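Local coordinates for endo-1,3-beta-glucanase, family GH16 (Zobellia galactanivorans, PDB 4BPZ), which probably hydrolyses internal beta-1,3-glucosidic bonds of glucans such as algal laminarin, and holds a bound glycan and a calcium ion in this crystal, at residues Trp30-Ile35 / Ala85-Lys90; Ser121-Asn126 / Tyr223-Ile228. The protein carries 1 engineered substitution. All coordinates share one frame; numbering follows the deposited sequence. Where two conformers were deposited one is given.

Contact 1. Residues Trp30-Ile35 / Ala85-Lys90; sequences WHYQVI and ARLNSK
Strand 30-32 runs antiparallel to strand 86-89, their axes 4.5 Å apart at closest approach and 141° between their directions. His-31 and Asn-88 form the hydrogen-bonded pair; His-31 N gives a nearly straight bond to Asn-88 O (2.8 Å). Gln-33 N bonds Arg-86 O at 3.0 Å. Water 1 then links Gln-33 O to Arg-86 N.

Tyr-32 and Leu-87 lie side by side. In the conformer given, Leu-87 CD2 sits over one face of the Tyr-32 ring, 3.6 Å from its centroid, a CH-pi contact. Ala-85 CB meets the same ring at its edge. Trp-30, on that face of the sheet, brings CZ3 to Ser-89 CB (3.9 Å).

Gln-33 OE1 accepts from Arg-86 NE at 2.8 Å. The oxygen lies in the guanidinium plane, but the donor stands above the amide plane. Extended from CG to NE, with CG anti to N (chi1 177°), the arginine carries its guanidinium to Glu-123, its salt-bridge partner. Arg-86 also belongs to the glycan pocket.

In the GH16 beta-jelly-roll, strand 82-93 continues the sheet toward strand 222-230, through backbone bonds from Leu-87 to Leu-226 and from Ser-89 to Leu-224. Leu-87 also touches Leu-64 of strand 63-75.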
loop_
_atom_site.group_PDB
_atom_site.type_symbol
_atom_site.label_atom_id
_atom_site.label_comp_id
_atom_site.label_asym_id
_atom_site.label_seq_id
_atom_site.Cartn_x
_atom_site.Cartn_y
_atom_site.Cartn_z
ATOM N N TRP A 30 -11.795 -5.774 -4.028
ATOM C CA TRP A 30 -10.896 -5.615 -2.882
ATOM C C TRP A 30 -11.014 -6.784 -1.968
ATOM O O TRP A 30 -12.145 -7.208 -1.608
ATOM C CB TRP A 30 -11.292 -4.298 -2.143
ATOM C CG TRP A 30 -11.142 -3.092 -2.984
ATOM C CD1 TRP A 30 -12.162 -2.379 -3.506
ATOM C CD2 TRP A 30 -9.918 -2.528 -3.499
ATOM N NE1 TRP A 30 -11.725 -1.382 -4.307
ATOM C CE2 TRP A 30 -10.323 -1.467 -4.330
ATOM C CE3 TRP A 30 -8.550 -2.833 -3.365
ATOM C CZ2 TRP A 30 -9.412 -0.671 -5.028
ATOM C CZ3 TRP A 30 -7.647 -2.031 -4.094
ATOM C CH2 TRP A 30 -8.042 -0.995 -4.874
ATOM N N HIS A 31 -9.876 -7.293 -1.513
ATOM C CA HIS A 31 -9.758 -8.378 -0.521
ATOM C C HIS A 31 -9.186 -7.787 0.782
ATOM O O HIS A 31 -8.236 -7.021 0.744
ATOM C CB HIS A 31 -8.745 -9.387 -1.098
ATOM C CG HIS A 31 -8.380 -10.489 -0.143
ATOM N ND1 HIS A 31 -9.208 -11.509 0.164
ATOM C CD2 HIS A 31 -7.234 -10.668 0.599
ATOM C CE1 HIS A 31 -8.612 -12.312 1.047
ATOM N NE2 HIS A 31 -7.388 -11.835 1.291
ATOM N N TYR A 32 -9.745 -8.171 1.886
ATOM C CA TYR A 32 -9.208 -7.761 3.200
ATOM C C TYR A 32 -8.225 -8.756 3.727
ATOM O O TYR A 32 -8.482 -9.971 3.714
ATOM C CB TYR A 32 -10.302 -7.651 4.194
ATOM C CG TYR A 32 -11.209 -6.468 4.025
ATOM C CD1 TYR A 32 -12.308 -6.498 3.224
ATOM C CD2 TYR A 32 -10.849 -5.259 4.673
ATOM C CE1 TYR A 32 -13.173 -5.317 3.167
ATOM C CE2 TYR A 32 -11.595 -4.146 4.576
ATOM C CZ TYR A 32 -12.776 -4.193 3.965
ATOM O OH TYR A 32 -13.601 -3.057 3.883
ATOM N N GLN A 33 -7.133 -8.250 4.300
ATOM C CA GLN A 33 -6.279 -9.086 5.148
ATOM C C GLN A 33 -6.620 -8.808 6.555
ATOM O O GLN A 33 -6.647 -7.659 7.045
ATOM C CB GLN A 33 -4.820 -8.750 4.864
ATOM C CG GLN A 33 -4.390 -9.242 3.505
ATOM C CD GLN A 33 -2.881 -9.036 3.298
ATOM O OE1 GLN A 33 -2.395 -7.979 2.864
ATOM N NE2 GLN A 33 -2.080 -10.089 3.640
ATOM N N VAL A 34 -6.814 -9.881 7.321
ATOM C CA VAL A 34 -7.106 -9.815 8.752
ATOM C C VAL A 34 -6.259 -10.745 9.590
ATOM O O VAL A 34 -6.074 -10.543 10.786
ATOM C CB VAL A 34 -8.613 -10.037 9.114
ATOM C CG1 VAL A 34 -9.500 -9.131 8.248
ATOM C CG2 VAL A 34 -9.046 -11.494 8.946
ATOM N N ILE A 35 -5.726 -11.816 8.979
ATOM C CA ILE A 35 -4.924 -12.820 9.722
ATOM C C ILE A 35 -3.493 -12.258 9.867
ATOM O O ILE A 35 -2.843 -11.986 8.844
ATOM C CB ILE A 35 -4.853 -14.141 8.979
ATOM C CG1 ILE A 35 -6.261 -14.770 8.843
ATOM C CG2 ILE A 35 -3.920 -15.112 9.714
ATOM C CD1 ILE A 35 -6.269 -15.863 7.755
ATOM N N ALA A 85 -7.168 -1.057 8.527
ATOM C CA ALA A 85 -7.504 -1.972 7.428
ATOM C C ALA A 85 -6.323 -2.036 6.479
ATOM O O ALA A 85 -5.537 -1.099 6.326
ATOM C CB ALA A 85 -8.751 -1.540 6.695
ATOM N N ARG A 86 -6.242 -3.213 5.835
ATOM C CA ARG A 86 -5.205 -3.542 4.836
ATOM C C ARG A 86 -5.953 -4.225 3.650
ATOM O O ARG A 86 -6.355 -5.387 3.794
ATOM C CB ARG A 86 -4.113 -4.446 5.438
ATOM C CG ARG A 86 -3.053 -4.884 4.465
ATOM C CD ARG A 86 -1.895 -5.454 5.252
ATOM N NE ARG A 86 -0.894 -6.127 4.372
ATOM C CZ ARG A 86 0.419 -6.080 4.575
ATOM N NH1 ARG A 86 0.982 -5.232 5.401
ATOM N NH2 ARG A 86 1.194 -6.900 3.827
ATOM N N LEU A 87 -6.111 -3.515 2.583
ATOM C CA LEU A 87 -6.824 -3.986 1.375
ATOM C C LEU A 87 -5.810 -4.469 0.361
ATOM O O LEU A 87 -4.678 -3.969 0.306
ATOM C CB LEU A 87 -7.615 -2.886 0.743
ATOM C CG LEU A 87 -8.647 -2.187 1.595
ATOM C CD1 LEU A 87 -9.383 -1.119 0.784
ATOM C CD2 LEU A 87 -9.605 -3.160 2.194
ATOM N N ASN A 88 -6.196 -5.489 -0.404
ATOM C CA ASN A 88 -5.408 -5.952 -1.570
ATOM C C ASN A 88 -6.298 -5.930 -2.762
ATOM O O ASN A 88 -7.490 -6.350 -2.653
ATOM C CB ASN A 88 -4.914 -7.404 -1.393
ATOM C CG ASN A 88 -4.012 -7.670 -0.210
ATOM O OD1 ASN A 88 -3.560 -6.758 0.541
ATOM N ND2 ASN A 88 -3.690 -8.874 -0.017
ATOM N N SER A 89 -5.830 -5.478 -3.909
ATOM C CA SER A 89 -6.669 -5.601 -5.115
ATOM C C SER A 89 -6.831 -7.070 -5.491
ATOM O O SER A 89 -5.896 -7.872 -5.438
ATOM C CB SER A 89 -6.038 -4.843 -6.285
ATOM O OG SER A 89 -4.745 -5.293 -6.671
ATOM N N LYS A 90 -8.071 -7.351 -5.947
ATOM C CA LYS A 90 -8.483 -8.626 -6.547
ATOM C C LYS A 90 -8.190 -8.493 -8.052
ATOM O O LYS A 90 -9.056 -8.588 -8.915
ATOM C CB LYS A 90 -9.967 -8.925 -6.252
ATOM C CG LYS A 90 -10.147 -9.349 -4.838
ATOM C CD LYS A 90 -11.490 -10.063 -4.755
ATOM C CE LYS A 90 -11.634 -10.501 -3.298
ATOM N NZ LYS A 90 -13.026 -11.036 -3.065
HETATM O O HOH W 1 -8.081 -5.307 6.660
#

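Contact 2. Residues Ser121-Asn126 / Tyr223-Ile228; sequences SNETGN and YLLLNI. With BGC (beta-D-glucopyranose), chain C.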
loop_
_atom_site.group_PDB
_atom_site.type_symbol
_atom_site.label_atom_id
_atom_site.label_comp_id
_atom_site.label_asym_id
_atom_site.label_seq_id
_atom_site.Cartn_x
_atom_site.Cartn_y
_atom_site.Cartn_z
ATOM N N SER A 121 3.790 -13.802 -3.985
ATOM C CA SER A 121 4.220 -13.644 -2.601
ATOM C C SER A 121 3.781 -14.753 -1.686
ATOM O O SER A 121 4.463 -15.068 -0.696
ATOM C CB SER A 121 3.732 -12.294 -2.021
ATOM O OG SER A 121 2.321 -12.392 -1.803
ATOM N N ASN A 122 2.589 -15.261 -1.915
ATOM C CA ASN A 122 1.980 -16.198 -1.019
ATOM C C ASN A 122 1.910 -15.682 0.392
ATOM O O ASN A 122 1.979 -16.442 1.357
ATOM C CB ASN A 122 2.610 -17.620 -1.142
ATOM C CG ASN A 122 1.846 -18.689 -0.375
ATOM O OD1 ASN A 122 0.599 -18.661 -0.334
ATOM N ND2 ASN A 122 2.576 -19.686 0.134
ATOM N N GLU A 123 1.736 -14.394 0.597
ATOM C CA GLU A 123 1.591 -13.857 1.915
ATOM C C GLU A 123 0.389 -14.425 2.597
ATOM O O GLU A 123 -0.708 -14.591 1.989
ATOM C CB GLU A 123 1.482 -12.306 1.848
ATOM C CG GLU A 123 1.161 -11.714 3.192
ATOM C CD GLU A 123 1.480 -10.255 3.213
ATOM O OE1 GLU A 123 2.685 -9.904 3.401
ATOM O OE2 GLU A 123 0.583 -9.411 2.939
ATOM N N THR A 124 0.525 -14.740 3.860
ATOM C CA THR A 124 -0.551 -15.274 4.644
ATOM C C THR A 124 -1.848 -14.481 4.498
ATOM O O THR A 124 -1.844 -13.309 4.705
ATOM C CB THR A 124 -0.161 -15.569 6.112
ATOM O OG1 THR A 124 0.904 -16.566 6.003
ATOM C CG2 THR A 124 -1.324 -16.002 6.921
ATOM N N GLY A 125 -2.954 -15.179 4.197
ATOM C CA GLY A 125 -4.268 -14.488 4.202
ATOM C C GLY A 125 -4.466 -13.560 2.999
ATOM O O GLY A 125 -5.409 -12.760 3.035
ATOM N N ASN A 126 -3.615 -13.633 1.989
ATOM C CA ASN A 126 -3.788 -12.819 0.808
ATOM C C ASN A 126 -4.768 -13.475 -0.182
ATOM O O ASN A 126 -5.364 -14.498 0.102
ATOM C CB ASN A 126 -2.453 -12.432 0.161
ATOM C CG ASN A 126 -1.882 -13.457 -0.754
ATOM O OD1 ASN A 126 -0.912 -13.118 -1.506
ATOM N ND2 ASN A 126 -2.402 -14.633 -0.810
ATOM N N TYR A 223 0.040 -7.263 -7.294
ATOM C CA TYR A 223 -1.211 -6.709 -6.823
ATOM C C TYR A 223 -0.980 -5.502 -5.959
ATOM O O TYR A 223 0.121 -5.301 -5.418
ATOM C CB TYR A 223 -2.098 -7.758 -6.122
ATOM C CG TYR A 223 -1.479 -8.400 -4.934
ATOM C CD1 TYR A 223 -1.591 -7.838 -3.634
ATOM C CD2 TYR A 223 -0.721 -9.583 -5.054
ATOM C CE1 TYR A 223 -1.022 -8.445 -2.544
ATOM C CE2 TYR A 223 -0.149 -10.196 -3.963
ATOM C CZ TYR A 223 -0.332 -9.638 -2.703
ATOM O OH TYR A 223 0.218 -10.296 -1.621
ATOM N N LEU A 224 -1.997 -4.672 -5.822
ATOM C CA LEU A 224 -1.928 -3.416 -5.076
ATOM C C LEU A 224 -2.378 -3.632 -3.627
ATOM O O LEU A 224 -3.308 -4.417 -3.345
ATOM C CB LEU A 224 -2.875 -2.387 -5.710
ATOM C CG LEU A 224 -2.780 -0.941 -5.226
ATOM C CD1 LEU A 224 -1.455 -0.322 -5.721
ATOM C CD2 LEU A 224 -3.962 -0.140 -5.806
ATOM N N LEU A 225 -1.725 -2.925 -2.689
ATOM C CA LEU A 225 -2.089 -2.868 -1.320
ATOM C C LEU A 225 -2.345 -1.437 -0.879
ATOM O O LEU A 225 -1.613 -0.526 -1.305
ATOM C CB LEU A 225 -1.007 -3.480 -0.407
ATOM C CG LEU A 225 -0.659 -4.980 -0.633
ATOM C CD1 LEU A 225 0.465 -5.157 -1.629
ATOM C CD2 LEU A 225 -0.347 -5.675 0.661
ATOM N N LEU A 226 -3.310 -1.256 0.030
ATOM C CA LEU A 226 -3.629 0.051 0.626
ATOM C C LEU A 226 -3.809 -0.181 2.106
ATOM O O LEU A 226 -4.586 -1.069 2.492
ATOM C CB LEU A 226 -4.986 0.562 0.087
ATOM C CG LEU A 226 -5.006 0.767 -1.409
ATOM C CD1 LEU A 226 -6.497 1.002 -1.819
ATOM C CD2 LEU A 226 -4.116 1.876 -1.885
ATOM N N ASN A 227 -3.145 0.595 2.955
ATOM C CA ASN A 227 -3.245 0.321 4.393
ATOM C C ASN A 227 -2.838 1.554 5.204
ATOM O O ASN A 227 -2.161 2.444 4.673
ATOM C CB ASN A 227 -2.402 -0.888 4.815
ATOM C CG ASN A 227 -0.929 -0.653 4.663
ATOM O OD1 ASN A 227 -0.428 -0.671 3.535
ATOM N ND2 ASN A 227 -0.239 -0.310 5.736
ATOM N N ILE A 228 -3.175 1.557 6.486
ATOM C CA ILE A 228 -2.482 2.428 7.491
ATOM C C ILE A 228 -1.918 1.527 8.550
ATOM O O ILE A 228 -2.706 0.928 9.292
ATOM C CB ILE A 228 -3.382 3.494 8.147
ATOM C CG1 ILE A 228 -4.218 4.328 7.176
ATOM C CG2 ILE A 228 -2.474 4.385 9.014
ATOM C CD1 ILE A 228 -5.243 5.183 7.923
HETATM C C2 BGC C . 8.318 -6.101 5.850
HETATM C C3 BGC C . 8.664 -7.527 5.550
HETATM C C4 BGC C . 7.407 -8.290 4.986
HETATM C C5 BGC C . 6.828 -7.518 3.774
HETATM C C6 BGC C . 5.514 -8.067 3.259
HETATM C C1 BGC C . 7.675 -5.466 4.588
HETATM O O2 BGC C . 9.488 -5.425 6.214
HETATM O O3 BGC C . 9.036 -8.131 6.787
HETATM O O4 BGC C . 7.716 -9.575 4.461
HETATM O O5 BGC C . 6.514 -6.173 4.231
HETATM O O6 BGC C . 4.457 -7.996 4.189
HETATM O O HOH W 2 -0.832 -9.473 0.641
#
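Tyr-223 OH is held from the loop by a direct hydrogen bond and by water 2. Ser-121 OG bonds it at 3.0 Å, in the plane of the phenol ring and at its edge. Water 2 lies 2.6 Å from Tyr-223 OH and donates to Glu-123 OE2 (2.7 Å), so it joins the strand tyrosine to the pocket glutamate. The Asn-126 side chain crosses the tyrosine at about a right angle, its amide plane 74° from the ring.

Ser-121 OG has a second task. It accepts from Glu-123 N at 3.2 Å, which makes an ST turn. A type II beta turn follows from Glu-123 to Asn-126, closed by Asn-126 N to Glu-123 O.

Glu-123 is extended beyond CG, and CG lies anti to the backbone N (chi1 173°). The chain thus reaches from the loop to the glycan. Its two oxygens divide the work: OE1 accepts from O6 of the glucose at 2.7 Å, while OE2 takes the water. OE2 also meets Arg-86 in a salt bridge and Gln-33 in a hydrogen bond. This grip would tend to keep the carboxylate from turning.

A phenylalanine in place of Tyr-223 would probably leave Ser-121 OG without its strand partner and water 2 without one of its anchors, so that the loop carrying Glu-123 would be less firmly tied to the strand.

The loop 121-126 follows strand 110-118 in the chain and precedes strand 142-144. Strand 222-230 runs between strands 82-93 and 110-118, in the sheet of the concanavalin-like sandwich next to the glycan pocket. Tyr-223 touches Asn-88 and Ser-89 on one neighbour and Leu-117 on the other, and its ring meets that of Phe-128.

Overall arrangement
The two contacts lie side by side, their centres about 6 Å apart, on neighbouring strands 82-93 and 222-230. The backbone joins them where Ser-89 N meets Leu-224 O at 2.8 Å, a probable hydrogen bond. The side chains join them at the glycan pocket: Arg-86 NH2 of contact 1 and Glu-123 OE2 of contact 2 form a salt bridge of 2.7 Å. Both residues line that pocket. This is consistent with Arg-86 steadying the carboxylate of Glu-123 where it meets the sugar. The Leu-225 side chain also touches that of Asn-88. The loop 121-126 is thus tied to both strands, by Arg-86 and by Tyr-223, next to the bound sugar.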